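Local coordinates for protein putative antitoxin VapB45 (PDB 5AF3) that is possibly the antitoxin of a type II toxin-antitoxin system, with VapC45 as its cognate toxin, at residues Q195-F198 with V203-A206; M174-L177 with A183-V186; Q219-D224 with D230-A235. All blocks are in the same frame, centred on the assembly; numbering follows the deposited sequence.

The three contacts follow one another along the chain in the order 2, 1, 3 and build up the C-terminal part of the protein; all segments of contacts 1 and 3 belong to its DUF433 family region. Contacts 1 and 2 have centres about 9 Å apart and share a sheet, since strands 185-187 and 197-198 are neighbours in it; P196 CB packs against V185 CG1 at 3.6 Å. Contact 3, the helix pair, is centred about 12 Å from contact 1 and about 16 Å from contact 2. F198 bridges the first gap, its CZ lying 3.6 Å from A235 CB, and A183 spans the second, with CB 3.4 Å from Q231 O.

Contact 1: Q195-F198 with V203-A206; sequences QPVF and VRVA
V197 and R204 face each other across a single backbone bridge, flanked by two bonds: V205 N donates to P196 O at 3.0 Å and F198 N to V203 O at 2.9 Å. Both carbonyls do more than this. P196 O also receives a CA-H...O contact from R204 CA and a hydrogen bond from a water that accepts from A206 N, which ties P196, just ahead of strand 197-198, to A206. V203 O, for its part, lies close to V197 CA, in a second CA-H...O contact.

The side chains divide into an apolar set and a polar one. The F198 ring takes one methyl, V205 CG2, over a face, 4.1 Å above the plane and offset toward the rim, while its CD2 comes 4.3 Å from V203 CB. The same methyl of V205 reaches P196 CB, so that a single branch touches both the proline and the phenylalanine. Elsewhere V197 CG1 rests on R204 CG, at 3.9 Å. From there the arginine bends at chi3 (-27°), and the bend carries its guanidinium toward Q195, until NH1 lies 3.0 Å from Q195 OE1. The amide and guanidinium planes are turned 43° apart. R204 NH2 forms a salt bridge with D207 of the following helix, and A206 CB sits over one guanidinium face.

Beyond the pair, P196 and V205 both pack on Y180, V205 also on V185, and F198 on V208. Backbone bonding thus fixes how the loop lies against this edge of the four-stranded sheet, buried methyls fill one flank, and the charge of R204, held mainly by D207, would probably be felt by the Q195 amide as well.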
loop_
_atom_site.group_PDB
_atom_site.type_symbol
_atom_site.label_atom_id
_atom_site.label_comp_id
_atom_site.label_asym_id
_atom_site.label_seq_id
_atom_site.Cartn_x
_atom_site.Cartn_y
_atom_site.Cartn_z
ATOM N N GLN A 195 -2.293 -17.559 -1.352
ATOM C CA GLN A 195 -1.928 -16.335 -0.611
ATOM C C GLN A 195 -0.632 -15.731 -1.173
ATOM O O GLN A 195 0.158 -16.436 -1.792
ATOM C CB GLN A 195 -1.791 -16.645 0.887
ATOM C CG GLN A 195 -3.043 -17.239 1.504
ATOM C CD GLN A 195 -2.825 -17.744 2.918
ATOM O OE1 GLN A 195 -1.928 -17.276 3.646
ATOM N NE2 GLN A 195 -3.656 -18.708 3.328
ATOM N N PRO A 196 -0.390 -14.415 -0.957
ATOM C CA PRO A 196 0.780 -13.778 -1.566
ATOM C C PRO A 196 2.119 -14.529 -1.269
ATOM O O PRO A 196 2.451 -14.740 -0.099
ATOM C CB PRO A 196 0.798 -12.398 -0.913
ATOM C CG PRO A 196 -0.646 -12.132 -0.611
ATOM C CD PRO A 196 -1.181 -13.462 -0.145
ATOM N N VAL A 197 2.822 -14.939 -2.310
ATOM C CA VAL A 197 4.179 -15.540 -2.186
ATOM C C VAL A 197 5.186 -14.798 -2.994
ATOM O O VAL A 197 4.841 -14.193 -4.040
ATOM C CB VAL A 197 4.188 -17.093 -2.584
ATOM C CG1 VAL A 197 3.286 -17.912 -1.691
ATOM C CG2 VAL A 197 3.850 -17.283 -4.070
ATOM N N PHE A 198 6.441 -14.815 -2.517
ATOM C CA PHE A 198 7.570 -14.409 -3.307
ATOM C C PHE A 198 7.650 -15.434 -4.455
ATOM O O PHE A 198 7.817 -16.628 -4.215
ATOM C CB PHE A 198 8.845 -14.445 -2.456
ATOM C CG PHE A 198 8.879 -13.400 -1.361
ATOM C CD1 PHE A 198 9.278 -12.101 -1.656
ATOM C CD2 PHE A 198 8.575 -13.742 -0.041
ATOM C CE1 PHE A 198 9.368 -11.109 -0.611
ATOM C CE2 PHE A 198 8.617 -12.778 0.993
ATOM C CZ PHE A 198 8.999 -11.468 0.709
ATOM N N VAL A 203 7.823 -18.658 -0.939
ATOM C CA VAL A 203 7.508 -18.356 0.471
ATOM C C VAL A 203 6.386 -17.329 0.625
ATOM O O VAL A 203 6.389 -16.340 -0.069
ATOM C CB VAL A 203 8.776 -17.831 1.215
ATOM C CG1 VAL A 203 8.442 -17.330 2.651
ATOM C CG2 VAL A 203 9.865 -18.918 1.202
ATOM N N ARG A 204 5.450 -17.613 1.533
ATOM C CA ARG A 204 4.365 -16.681 1.862
ATOM C C ARG A 204 4.973 -15.436 2.473
ATOM O O ARG A 204 5.771 -15.527 3.419
ATOM C CB ARG A 204 3.381 -17.337 2.801
ATOM C CG ARG A 204 2.504 -18.401 2.124
ATOM C CD ARG A 204 1.423 -18.937 3.064
ATOM N NE ARG A 204 1.879 -18.818 4.441
ATOM C CZ ARG A 204 1.091 -18.823 5.506
ATOM N NH1 ARG A 204 -0.223 -18.995 5.355
ATOM N NH2 ARG A 204 1.624 -18.680 6.725
ATOM N N VAL A 205 4.605 -14.273 1.926
ATOM C CA VAL A 205 4.973 -13.007 2.526
ATOM C C VAL A 205 4.695 -13.055 4.025
ATOM O O VAL A 205 5.503 -12.568 4.827
ATOM C CB VAL A 205 4.234 -11.814 1.868
ATOM C CG1 VAL A 205 4.452 -10.508 2.716
ATOM C CG2 VAL A 205 4.754 -11.610 0.457
ATOM N N ALA A 206 3.571 -13.645 4.432
ATOM C CA ALA A 206 3.203 -13.692 5.849
ATOM C C ALA A 206 4.307 -14.353 6.699
ATOM O O ALA A 206 4.498 -14.000 7.865
ATOM C CB ALA A 206 1.860 -14.391 6.037
HETATM O O HOH W 1 1.304 -14.465 2.627
#

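Contact 2: M174-L177 with A183-V186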
loop_
_atom_site.group_PDB
_atom_site.type_symbol
_atom_site.label_atom_id
_atom_site.label_comp_id
_atom_site.label_asym_id
_atom_site.label_seq_id
_atom_site.Cartn_x
_atom_site.Cartn_y
_atom_site.Cartn_z
ATOM N N MET A 174 -1.804 -16.983 -12.623
ATOM C CA MET A 174 -0.949 -16.297 -11.647
ATOM C C MET A 174 -1.122 -14.805 -11.860
ATOM O O MET A 174 -1.311 -14.345 -12.995
ATOM C CB MET A 174 0.542 -16.658 -11.855
ATOM C CG MET A 174 1.468 -16.281 -10.688
ATOM S SD MET A 174 3.101 -17.099 -10.721
ATOM C CE MET A 174 4.032 -16.255 -11.951
ATOM N N ILE A 175 -1.029 -14.052 -10.777
ATOM C CA ILE A 175 -1.119 -12.583 -10.836
ATOM C C ILE A 175 -0.001 -11.994 -9.962
ATOM O O ILE A 175 0.059 -12.292 -8.776
ATOM C CB ILE A 175 -2.476 -12.065 -10.286
ATOM C CG1 ILE A 175 -3.700 -12.730 -10.973
ATOM C CG2 ILE A 175 -2.554 -10.489 -10.355
ATOM C CD1 ILE A 175 -4.955 -12.713 -10.095
ATOM N N ARG A 176 0.842 -11.166 -10.561
ATOM C CA ARG A 176 1.886 -10.454 -9.848
ATOM C C ARG A 176 1.270 -9.185 -9.248
ATOM O O ARG A 176 0.561 -8.448 -9.962
ATOM C CB ARG A 176 3.001 -10.087 -10.790
ATOM C CG ARG A 176 4.104 -9.236 -10.145
ATOM C CD ARG A 176 5.245 -9.001 -11.079
ATOM N NE ARG A 176 6.250 -8.150 -10.438
ATOM C CZ ARG A 176 6.184 -6.822 -10.415
ATOM N NH1 ARG A 176 5.157 -6.206 -10.997
ATOM N NH2 ARG A 176 7.139 -6.105 -9.807
ATOM N N LEU A 177 1.554 -8.937 -7.972
ATOM C CA LEU A 177 0.954 -7.777 -7.233
ATOM C C LEU A 177 1.990 -6.636 -7.240
ATOM O O LEU A 177 3.023 -6.722 -6.565
ATOM C CB LEU A 177 0.503 -8.199 -5.821
ATOM C CG LEU A 177 -0.446 -9.403 -5.750
ATOM C CD1 LEU A 177 -0.719 -9.778 -4.350
ATOM C CD2 LEU A 177 -1.785 -9.123 -6.483
ATOM N N ALA A 183 9.974 -7.287 -5.115
ATOM C CA ALA A 183 9.797 -8.578 -4.409
ATOM C C ALA A 183 9.130 -9.619 -5.306
ATOM O O ALA A 183 9.141 -10.815 -4.987
ATOM C CB ALA A 183 8.984 -8.427 -3.100
ATOM N N ASN A 184 8.512 -9.158 -6.407
ATOM C CA ASN A 184 7.724 -10.052 -7.284
ATOM C C ASN A 184 6.824 -11.018 -6.537
ATOM O O ASN A 184 6.964 -12.229 -6.630
ATOM C CB ASN A 184 8.647 -10.767 -8.284
ATOM C CG ASN A 184 9.435 -9.788 -9.098
ATOM O OD1 ASN A 184 8.880 -8.818 -9.599
ATOM N ND2 ASN A 184 10.734 -10.010 -9.226
ATOM N N VAL A 185 5.889 -10.449 -5.783
ATOM C CA VAL A 185 4.932 -11.207 -5.019
ATOM C C VAL A 185 3.758 -11.513 -5.928
ATOM O O VAL A 185 3.257 -10.620 -6.653
ATOM C CB VAL A 185 4.506 -10.446 -3.751
ATOM C CG1 VAL A 185 3.268 -11.051 -3.115
ATOM C CG2 VAL A 185 5.735 -10.405 -2.773
ATOM N N VAL A 186 3.330 -12.769 -5.864
ATOM C CA VAL A 186 2.232 -13.272 -6.692
ATOM C C VAL A 186 1.130 -13.955 -5.927
ATOM O O VAL A 186 1.319 -14.457 -4.799
ATOM C CB VAL A 186 2.769 -14.228 -7.809
ATOM C CG1 VAL A 186 3.701 -13.512 -8.714
ATOM C CG2 VAL A 186 3.488 -15.480 -7.191
HETATM O O HOH W 2 5.487 -7.724 -6.806
#
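R176 and V186 sit opposite each other as a non-hydrogen-bonded pair of the antiparallel beta hairpin made by strands 172-176 and 185-187, the middle two of a four-stranded sheet. Between the segments the backbone bond is L177 N to V185 O, 2.7 Å and almost perfectly straight (179°). On the same residue pair a water stands in for the second direct bond: it donates to L177 O and accepts from V185 N. Close CA-H...O contacts, V186 CA to I175 O and R176 CA to V185 O, fill in between.

Among the apolar contacts, M174 crosses V186, with CG 3.8 Å from V186 CB and SD near the CG2 methyl. V186 CG1 lies against R176 CA at 3.7 Å. On the other face I175 packs on F72, A76 and Y79 of helix 72-86.

The polar side-chain contact belongs to R176 and N184. With CG anti to the backbone N (chi1 176°) and the chain extended to NE, the arginine runs out beside the hairpin, and its NH1 finds Q163. N184 OD1 meets the guanidinium at its edge, accepting from NE at 2.8 Å and, weakly, from NH2 at 3.2 Å.

Contact 3: Q219-D224 with D230-A235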
loop_
_atom_site.group_PDB
_atom_site.type_symbol
_atom_site.label_atom_id
_atom_site.label_comp_id
_atom_site.label_asym_id
_atom_site.label_seq_id
_atom_site.Cartn_x
_atom_site.Cartn_y
_atom_site.Cartn_z
ATOM N N GLN A 219 19.106 -9.185 6.650
ATOM C CA GLN A 219 20.013 -10.147 5.988
ATOM C C GLN A 219 19.717 -11.597 6.414
ATOM O O GLN A 219 19.670 -12.513 5.554
ATOM C CB GLN A 219 21.508 -9.796 6.252
ATOM C CG GLN A 219 22.490 -10.655 5.440
ATOM C CD GLN A 219 22.316 -10.473 3.941
ATOM O OE1 GLN A 219 21.945 -11.418 3.217
ATOM N NE2 GLN A 219 22.565 -9.258 3.458
ATOM N N ALA A 220 19.521 -11.789 7.714
ATOM C CA ALA A 220 19.257 -13.116 8.287
ATOM C C ALA A 220 17.945 -13.659 7.743
ATOM O O ALA A 220 17.862 -14.805 7.308
ATOM C CB ALA A 220 19.198 -13.061 9.785
ATOM N N VAL A 221 16.912 -12.826 7.768
ATOM C CA VAL A 221 15.606 -13.270 7.224
ATOM C C VAL A 221 15.702 -13.550 5.719
ATOM O O VAL A 221 15.213 -14.583 5.245
ATOM C CB VAL A 221 14.486 -12.253 7.568
ATOM C CG1 VAL A 221 13.145 -12.657 6.904
ATOM C CG2 VAL A 221 14.314 -12.194 9.110
ATOM N N ALA A 222 16.375 -12.671 4.975
ATOM C CA ALA A 222 16.485 -12.832 3.515
ATOM C C ALA A 222 17.145 -14.159 3.161
ATOM O O ALA A 222 16.647 -14.902 2.312
ATOM C CB ALA A 222 17.236 -11.671 2.896
ATOM N N ASP A 223 18.245 -14.467 3.837
ATOM C CA ASP A 223 18.915 -15.753 3.680
ATOM C C ASP A 223 18.054 -16.964 4.066
ATOM O O ASP A 223 18.010 -17.978 3.332
ATOM C CB ASP A 223 20.232 -15.751 4.461
ATOM C CG ASP A 223 21.246 -14.738 3.908
ATOM O OD1 ASP A 223 21.100 -14.252 2.750
ATOM O OD2 ASP A 223 22.176 -14.407 4.660
ATOM N N ASP A 224 17.354 -16.857 5.193
ATOM C CA ASP A 224 16.527 -17.932 5.686
ATOM C C ASP A 224 15.341 -18.217 4.775
ATOM O O ASP A 224 14.850 -19.338 4.762
ATOM C CB ASP A 224 16.022 -17.637 7.105
ATOM C CG ASP A 224 17.106 -17.818 8.172
ATOM O OD1 ASP A 224 18.220 -18.237 7.825
ATOM O OD2 ASP A 224 16.853 -17.521 9.351
ATOM N N ASP A 230 16.567 -6.224 0.002
ATOM C CA ASP A 230 15.776 -5.218 -0.724
ATOM C C ASP A 230 14.358 -5.701 -1.025
ATOM O O ASP A 230 13.390 -4.950 -0.872
ATOM C CB ASP A 230 16.477 -4.797 -2.006
ATOM C CG ASP A 230 17.593 -3.779 -1.755
ATOM O OD1 ASP A 230 17.715 -3.268 -0.613
ATOM O OD2 ASP A 230 18.339 -3.493 -2.706
ATOM N N GLN A 231 14.243 -6.954 -1.445
ATOM C CA GLN A 231 12.936 -7.586 -1.648
ATOM C C GLN A 231 12.105 -7.649 -0.365
ATOM O O GLN A 231 10.877 -7.428 -0.399
ATOM C CB GLN A 231 13.097 -8.987 -2.232
ATOM C CG GLN A 231 13.487 -8.982 -3.698
ATOM C CD GLN A 231 13.734 -10.364 -4.215
ATOM O OE1 GLN A 231 14.258 -11.236 -3.495
ATOM N NE2 GLN A 231 13.357 -10.593 -5.471
ATOM N N LEU A 232 12.750 -7.939 0.764
ATOM C CA LEU A 232 12.033 -7.926 2.038
ATOM C C LEU A 232 11.495 -6.538 2.362
ATOM O O LEU A 232 10.370 -6.422 2.833
ATOM C CB LEU A 232 12.908 -8.374 3.205
ATOM C CG LEU A 232 13.126 -9.827 3.492
ATOM C CD1 LEU A 232 14.054 -9.935 4.720
ATOM C CD2 LEU A 232 11.778 -10.630 3.677
ATOM N N ARG A 233 12.324 -5.499 2.178
ATOM C CA ARG A 233 11.866 -4.129 2.453
ATOM C C ARG A 233 10.656 -3.803 1.578
ATOM O O ARG A 233 9.647 -3.237 2.065
ATOM C CB ARG A 233 12.988 -3.108 2.246
ATOM C CG ARG A 233 14.026 -3.093 3.371
ATOM C CD ARG A 233 15.338 -2.362 2.948
ATOM N NE ARG A 233 16.419 -2.789 3.819
ATOM C CZ ARG A 233 17.492 -3.484 3.452
ATOM N NH1 ARG A 233 17.729 -3.809 2.179
ATOM N NH2 ARG A 233 18.365 -3.825 4.383
ATOM N N ASP A 234 10.747 -4.182 0.295
ATOM C CA ASP A 234 9.624 -4.033 -0.645
ATOM C C ASP A 234 8.359 -4.745 -0.179
ATOM O O ASP A 234 7.254 -4.192 -0.233
ATOM C CB ASP A 234 10.045 -4.544 -2.034
ATOM C CG ASP A 234 11.043 -3.641 -2.704
ATOM O OD1 ASP A 234 11.292 -2.525 -2.183
ATOM O OD2 ASP A 234 11.592 -4.053 -3.744
ATOM N N ALA A 235 8.490 -5.973 0.295
ATOM C CA ALA A 235 7.318 -6.689 0.808
ATOM C C ALA A 235 6.723 -5.989 2.025
ATOM O O ALA A 235 5.524 -5.852 2.128
ATOM C CB ALA A 235 7.651 -8.161 1.146
#
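L232 and V221 carry this contact between helices 218-225 and 229-236, the two side chains crossing at about a right angle, in a pair of short helices consistent with the helix-turn-helix character of the DUF433 family. The whole contact buries just 122 Å², and its closest approaches gather round one methyl. L232 CD1 lies 3.6 Å from V221 CG1 and equally close to A222 N, with A222 CB at 4.1 Å; its sister methyl CD2 reaches V221 CG1 at 4.0 Å. The extended leucine tip (chi2 180°) drives CD1 into the first helix beside the short alanine.

The outward side is polar and looser. D223, D224 and D230 are exposed and take no part in the packing between the two segments. D230 instead pairs within its own helix, a salt bridge from OD1 to R233 NH1, 2.8 Å long but poorly angled as a hydrogen bond. R233 also makes a cation-pi contact with F218 and packs on H159 of the second subunit.

Inward, V221 and L232 both lean on V208 of helix 206-213, and V221 also on P211 and L212, while Q231 NE2 bonds to D182 O, joining the last helix to the loop ahead of strand 185-187.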